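Local coordinates for kelch repeat and BTB domain-containing protein A55 (Vaccinia virus WR, PDB 6I2M), which probably serves as a substrate-specific adapter of CUL3-containing E3 ubiquitin ligases, directing host proteins to ubiquitination and proteasomal degradation, at residues Leu118-Ala130 / Leu153-Ser166. Numbering follows the deposited sequence.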
loop_
_atom_site.group_PDB
_atom_site.type_symbol
_atom_site.label_atom_id
_atom_site.label_comp_id
_atom_site.label_asym_id
_atom_site.label_seq_id
_atom_site.Cartn_x
_atom_site.Cartn_y
_atom_site.Cartn_z
ATOM N N LEU A 118 5.884 28.104 -11.162
ATOM C CA LEU A 118 6.373 28.674 -12.418
ATOM C C LEU A 118 6.519 30.201 -12.316
ATOM O O LEU A 118 5.615 30.954 -12.694
ATOM C CB LEU A 118 5.497 28.239 -13.616
ATOM C CG LEU A 118 6.113 28.342 -15.022
ATOM C CD1 LEU A 118 7.302 27.394 -15.194
ATOM C CD2 LEU A 118 5.081 28.025 -16.082
ATOM N N CYS A 119 7.664 30.641 -11.765
ATOM C CA CYS A 119 8.018 32.049 -11.568
ATOM C C CYS A 119 8.682 32.620 -12.828
ATOM O O CYS A 119 8.894 31.884 -13.795
ATOM C CB CYS A 119 8.923 32.203 -10.346
ATOM S SG CYS A 119 8.220 31.559 -8.806
ATOM N N SER A 120 9.016 33.927 -12.810
ATOM C CA SER A 120 9.701 34.610 -13.912
ATOM C C SER A 120 11.145 34.101 -14.051
ATOM O O SER A 120 11.642 33.963 -15.165
ATOM C CB SER A 120 9.682 36.121 -13.705
ATOM O OG SER A 120 10.247 36.487 -12.457
ATOM N N LYS A 121 11.795 33.789 -12.917
ATOM C CA LYS A 121 13.164 33.265 -12.859
ATOM C C LYS A 121 13.257 31.776 -13.250
ATOM O O LYS A 121 14.349 31.301 -13.579
ATOM C CB LYS A 121 13.788 33.522 -11.469
ATOM C CG LYS A 121 12.985 32.961 -10.294
ATOM C CD LYS A 121 13.285 33.700 -8.998
ATOM C CE LYS A 121 12.317 33.345 -7.893
ATOM N NZ LYS A 121 10.979 33.968 -8.096
ATOM N N ASN A 122 12.118 31.051 -13.218
ATOM C CA ASN A 122 12.035 29.623 -13.531
ATOM C C ASN A 122 11.615 29.320 -14.972
ATOM O O ASN A 122 12.260 28.495 -15.621
ATOM C CB ASN A 122 11.102 28.903 -12.543
ATOM C CG ASN A 122 11.530 28.963 -11.094
ATOM O OD1 ASN A 122 12.720 28.923 -10.754
ATOM N ND2 ASN A 122 10.557 29.044 -10.200
ATOM N N CYS A 123 10.536 29.978 -15.460
ATOM C CA CYS A 123 9.929 29.809 -16.793
ATOM C C CYS A 123 10.930 29.791 -17.954
ATOM O O CYS A 123 10.757 29.011 -18.893
ATOM C CB CYS A 123 8.844 30.856 -17.024
ATOM S SG CYS A 123 9.456 32.560 -17.104
ATOM N N ILE A 124 11.956 30.658 -17.887
ATOM C CA ILE A 124 13.022 30.793 -18.884
ATOM C C ILE A 124 13.823 29.473 -19.038
ATOM O O ILE A 124 14.193 29.115 -20.157
ATOM C CB ILE A 124 13.902 32.049 -18.577
ATOM C CG1 ILE A 124 14.895 32.354 -19.720
ATOM C CG2 ILE A 124 14.603 31.977 -17.206
ATOM C CD1 ILE A 124 15.027 33.826 -20.042
ATOM N N ASP A 125 14.019 28.735 -17.927
ATOM C CA ASP A 125 14.736 27.461 -17.890
ATOM C C ASP A 125 13.833 26.271 -18.239
ATOM O O ASP A 125 14.286 25.348 -18.920
ATOM C CB ASP A 125 15.399 27.264 -16.511
ATOM C CG ASP A 125 16.236 26.007 -16.362
ATOM O OD1 ASP A 125 17.045 25.716 -17.273
ATOM O OD2 ASP A 125 16.099 25.325 -15.324
ATOM N N PHE A 126 12.564 26.293 -17.776
ATOM C CA PHE A 126 11.590 25.223 -18.010
ATOM C C PHE A 126 11.105 25.117 -19.464
ATOM O O PHE A 126 10.620 24.052 -19.854
ATOM C CB PHE A 126 10.402 25.322 -17.038
ATOM C CG PHE A 126 10.714 24.836 -15.642
ATOM C CD1 PHE A 126 10.839 23.478 -15.372
ATOM C CD2 PHE A 126 10.873 25.735 -14.595
ATOM C CE1 PHE A 126 11.137 23.030 -14.082
ATOM C CE2 PHE A 126 11.166 25.285 -13.303
ATOM C CZ PHE A 126 11.293 23.935 -13.055
ATOM N N TYR A 127 11.245 26.196 -20.263
ATOM C CA TYR A 127 10.846 26.198 -21.675
ATOM C C TYR A 127 11.825 25.387 -22.529
ATOM O O TYR A 127 11.385 24.546 -23.314
ATOM C CB TYR A 127 10.681 27.633 -22.213
ATOM C CG TYR A 127 10.479 27.718 -23.712
ATOM C CD1 TYR A 127 9.232 27.488 -24.284
ATOM C CD2 TYR A 127 11.536 28.044 -24.559
ATOM C CE1 TYR A 127 9.043 27.560 -25.664
ATOM C CE2 TYR A 127 11.362 28.111 -25.941
ATOM C CZ TYR A 127 10.112 27.874 -26.489
ATOM O OH TYR A 127 9.933 27.951 -27.849
ATOM N N ILE A 128 13.144 25.651 -22.376
ATOM C CA ILE A 128 14.235 24.966 -23.091
ATOM C C ILE A 128 14.232 23.467 -22.722
ATOM O O ILE A 128 14.528 22.622 -23.571
ATOM C CB ILE A 128 15.615 25.660 -22.833
ATOM C CG1 ILE A 128 15.523 27.197 -23.029
ATOM C CG2 ILE A 128 16.725 25.061 -23.719
ATOM C CD1 ILE A 128 16.588 28.026 -22.291
ATOM N N TYR A 129 13.851 23.156 -21.464
ATOM C CA TYR A 129 13.728 21.804 -20.922
ATOM C C TYR A 129 12.596 21.036 -21.623
ATOM O O TYR A 129 12.825 19.931 -22.116
ATOM C CB TYR A 129 13.503 21.860 -19.394
ATOM C CG TYR A 129 13.016 20.559 -18.792
ATOM C CD1 TYR A 129 13.871 19.473 -18.643
ATOM C CD2 TYR A 129 11.695 20.414 -18.376
ATOM C CE1 TYR A 129 13.425 18.270 -18.103
ATOM C CE2 TYR A 129 11.236 19.214 -17.836
ATOM C CZ TYR A 129 12.105 18.144 -17.698
ATOM O OH TYR A 129 11.670 16.957 -17.161
ATOM N N ALA A 130 11.385 21.628 -21.668
ATOM C CA ALA A 130 10.199 21.041 -22.296
ATOM C C ALA A 130 10.313 20.952 -23.826
ATOM O O ALA A 130 9.642 20.118 -24.436
ATOM C CB ALA A 130 8.959 21.822 -21.896
ATOM N N LEU A 153 12.910 39.620 -18.489
ATOM C CA LEU A 153 13.758 38.492 -18.873
ATOM C C LEU A 153 14.857 38.815 -19.893
ATOM O O LEU A 153 15.811 38.042 -19.996
ATOM C CB LEU A 153 12.896 37.318 -19.371
ATOM C CG LEU A 153 12.108 36.568 -18.297
ATOM C CD1 LEU A 153 10.984 35.766 -18.907
ATOM C CD2 LEU A 153 13.013 35.682 -17.460
ATOM N N ILE A 154 14.746 39.943 -20.632
ATOM C CA ILE A 154 15.755 40.355 -21.624
ATOM C C ILE A 154 17.101 40.715 -20.960
ATOM O O ILE A 154 18.146 40.644 -21.610
ATOM C CB ILE A 154 15.264 41.467 -22.597
ATOM C CG1 ILE A 154 14.812 42.745 -21.851
ATOM C CG2 ILE A 154 14.181 40.938 -23.545
ATOM C CD1 ILE A 154 14.945 44.046 -22.638
ATOM N N ASN A 155 17.061 41.074 -19.660
ATOM C CA ASN A 155 18.226 41.430 -18.846
ATOM C C ASN A 155 18.680 40.262 -17.944
ATOM O O ASN A 155 19.762 40.334 -17.354
ATOM C CB ASN A 155 17.926 42.678 -18.008
ATOM C CG ASN A 155 17.491 43.872 -18.823
ATOM O OD1 ASN A 155 18.299 44.537 -19.483
ATOM N ND2 ASN A 155 16.202 44.171 -18.793
ATOM N N ASP A 156 17.858 39.191 -17.852
ATOM C CA ASP A 156 18.112 37.988 -17.050
ATOM C C ASP A 156 19.311 37.184 -17.582
ATOM O O ASP A 156 19.626 37.261 -18.772
ATOM C CB ASP A 156 16.842 37.113 -16.984
ATOM C CG ASP A 156 16.862 36.000 -15.951
ATOM O OD1 ASP A 156 17.016 36.307 -14.748
ATOM O OD2 ASP A 156 16.705 34.824 -16.345
ATOM N N GLU A 157 19.981 36.430 -16.687
ATOM C CA GLU A 157 21.160 35.602 -16.974
ATOM C C GLU A 157 20.886 34.465 -17.967
ATOM O O GLU A 157 21.711 34.217 -18.848
ATOM C CB GLU A 157 21.740 35.020 -15.670
ATOM C CG GLU A 157 22.375 36.042 -14.743
ATOM C CD GLU A 157 22.833 35.474 -13.413
ATOM O OE1 GLU A 157 23.852 34.746 -13.394
ATOM O OE2 GLU A 157 22.175 35.762 -12.387
ATOM N N ASN A 158 19.734 33.779 -17.820
ATOM C CA ASN A 158 19.323 32.632 -18.640
ATOM C C ASN A 158 18.818 32.990 -20.055
ATOM O O ASN A 158 18.518 32.081 -20.834
ATOM C CB ASN A 158 18.278 31.789 -17.895
ATOM C CG ASN A 158 18.719 31.288 -16.539
ATOM O OD1 ASN A 158 19.631 30.462 -16.414
ATOM N ND2 ASN A 158 18.068 31.771 -15.491
ATOM N N PHE A 159 18.744 34.296 -20.391
ATOM C CA PHE A 159 18.275 34.793 -21.690
ATOM C C PHE A 159 19.149 34.377 -22.879
ATOM O O PHE A 159 18.630 34.217 -23.986
ATOM C CB PHE A 159 18.092 36.319 -21.649
ATOM C CG PHE A 159 17.318 36.909 -22.806
ATOM C CD1 PHE A 159 15.966 36.624 -22.979
ATOM C CD2 PHE A 159 17.929 37.774 -23.703
ATOM C CE1 PHE A 159 15.251 37.171 -24.047
ATOM C CE2 PHE A 159 17.209 38.330 -24.763
ATOM C CZ PHE A 159 15.879 38.016 -24.936
ATOM N N LYS A 160 20.462 34.192 -22.646
ATOM C CA LYS A 160 21.442 33.793 -23.662
ATOM C C LYS A 160 21.244 32.357 -24.183
ATOM O O LYS A 160 21.621 32.066 -25.319
ATOM C CB LYS A 160 22.887 34.010 -23.160
ATOM C CG LYS A 160 23.233 33.283 -21.855
ATOM C CD LYS A 160 24.656 33.571 -21.406
ATOM C CE LYS A 160 24.986 32.859 -20.118
ATOM N NZ LYS A 160 26.394 33.089 -19.706
ATOM N N TYR A 161 20.654 31.472 -23.353
ATOM C CA TYR A 161 20.413 30.064 -23.683
ATOM C C TYR A 161 19.245 29.839 -24.656
ATOM O O TYR A 161 19.166 28.763 -25.256
ATOM C CB TYR A 161 20.239 29.221 -22.406
ATOM C CG TYR A 161 21.437 29.261 -21.481
ATOM C CD1 TYR A 161 22.551 28.458 -21.712
ATOM C CD2 TYR A 161 21.454 30.095 -20.367
ATOM C CE1 TYR A 161 23.658 28.494 -20.866
ATOM C CE2 TYR A 161 22.553 30.137 -19.510
ATOM C CZ TYR A 161 23.655 29.335 -19.765
ATOM O OH TYR A 161 24.742 29.373 -18.925
ATOM N N LEU A 162 18.352 30.842 -24.820
ATOM C CA LEU A 162 17.202 30.762 -25.729
ATOM C C LEU A 162 17.656 30.768 -27.188
ATOM O O LEU A 162 18.393 31.664 -27.607
ATOM C CB LEU A 162 16.180 31.886 -25.459
ATOM C CG LEU A 162 15.363 31.778 -24.166
ATOM C CD1 LEU A 162 14.868 33.134 -23.727
ATOM C CD2 LEU A 162 14.186 30.821 -24.321
ATOM N N THR A 163 17.235 29.738 -27.946
ATOM C CA THR A 163 17.584 29.529 -29.357
ATOM C C THR A 163 16.962 30.572 -30.299
ATOM O O THR A 163 16.036 31.287 -29.907
ATOM C CB THR A 163 17.250 28.087 -29.794
ATOM O OG1 THR A 163 15.864 27.826 -29.567
ATOM C CG2 THR A 163 18.107 27.038 -29.088
ATOM N N GLU A 164 17.489 30.650 -31.542
ATOM C CA GLU A 164 17.045 31.554 -32.610
ATOM C C GLU A 164 15.584 31.277 -32.995
ATOM O O GLU A 164 14.815 32.222 -33.177
ATOM C CB GLU A 164 17.963 31.407 -33.838
ATOM C CG GLU A 164 17.782 32.479 -34.898
ATOM C CD GLU A 164 18.378 32.124 -36.245
ATOM O OE1 GLU A 164 17.602 31.773 -37.162
ATOM O OE2 GLU A 164 19.620 32.194 -36.384
ATOM N N GLU A 165 15.211 29.982 -33.100
ATOM C CA GLU A 165 13.863 29.508 -33.439
ATOM C C GLU A 165 12.855 29.892 -32.351
ATOM O O GLU A 165 11.710 30.221 -32.666
ATOM C CB GLU A 165 13.850 27.981 -33.654
ATOM C CG GLU A 165 14.657 27.492 -34.850
ATOM C CD GLU A 165 16.155 27.330 -34.648
ATOM O OE1 GLU A 165 16.899 27.479 -35.644
ATOM O OE2 GLU A 165 16.587 27.055 -33.505
ATOM N N SER A 166 13.294 29.850 -31.075
ATOM C CA SER A 166 12.495 30.204 -29.899
ATOM C C SER A 166 12.186 31.703 -29.872
ATOM O O SER A 166 11.079 32.086 -29.490
ATOM C CB SER A 166 13.219 29.792 -28.620
ATOM O OG SER A 166 13.386 28.385 -28.557
#
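Ile124 reaches from helix 120-132 and packs against the end of helix 150-153 and the irregular chain that follows it. Its CG1 stands anti to the backbone N (chi1 -171°), which carries CD1 outward to meet Leu162 CD1 at 3.8 Å, Leu153 CD2 at 3.8 Å and, more loosely, the edge of the Phe159 ring. The other branch, CG2, lies 3.7 Å from Asn158 CB and also touches Asp156 OD2, so the two branches of this beta-branched residue meet different neighbours. Leu153 spreads its own fork: CD1 rests on Cys123 SG at 4.0 Å, while CD2 also packs against the Ser120 carbonyl oxygen.

One turn further along the helix, Tyr127 and Ile128 are crossed at roughly right angles by the side chain of Leu162, its CD2 3.8 Å from Tyr127 CD2. Ile128 CD1 meets the CB of Tyr161, whose ring leads away. Ser166 OG comes to the edge of the Tyr127 ring in its plane, 3.3 Å from CE2; this small hydroxyl is held by a 2.7 Å hydrogen bond to OG1 of Thr163, the N-cap of helix 164-171. No hydrogen bond joins the segments; the contact is made largely by apolar side chains.

Within the BACK region, Trp191 of helix 184-195 backs the loop, meeting Phe159 edge-to-face and bonding the Leu162 carbonyl. Tyr127 also touches helix 136-147, while Asp125 forms a salt bridge with Lys92 of helix 91-101.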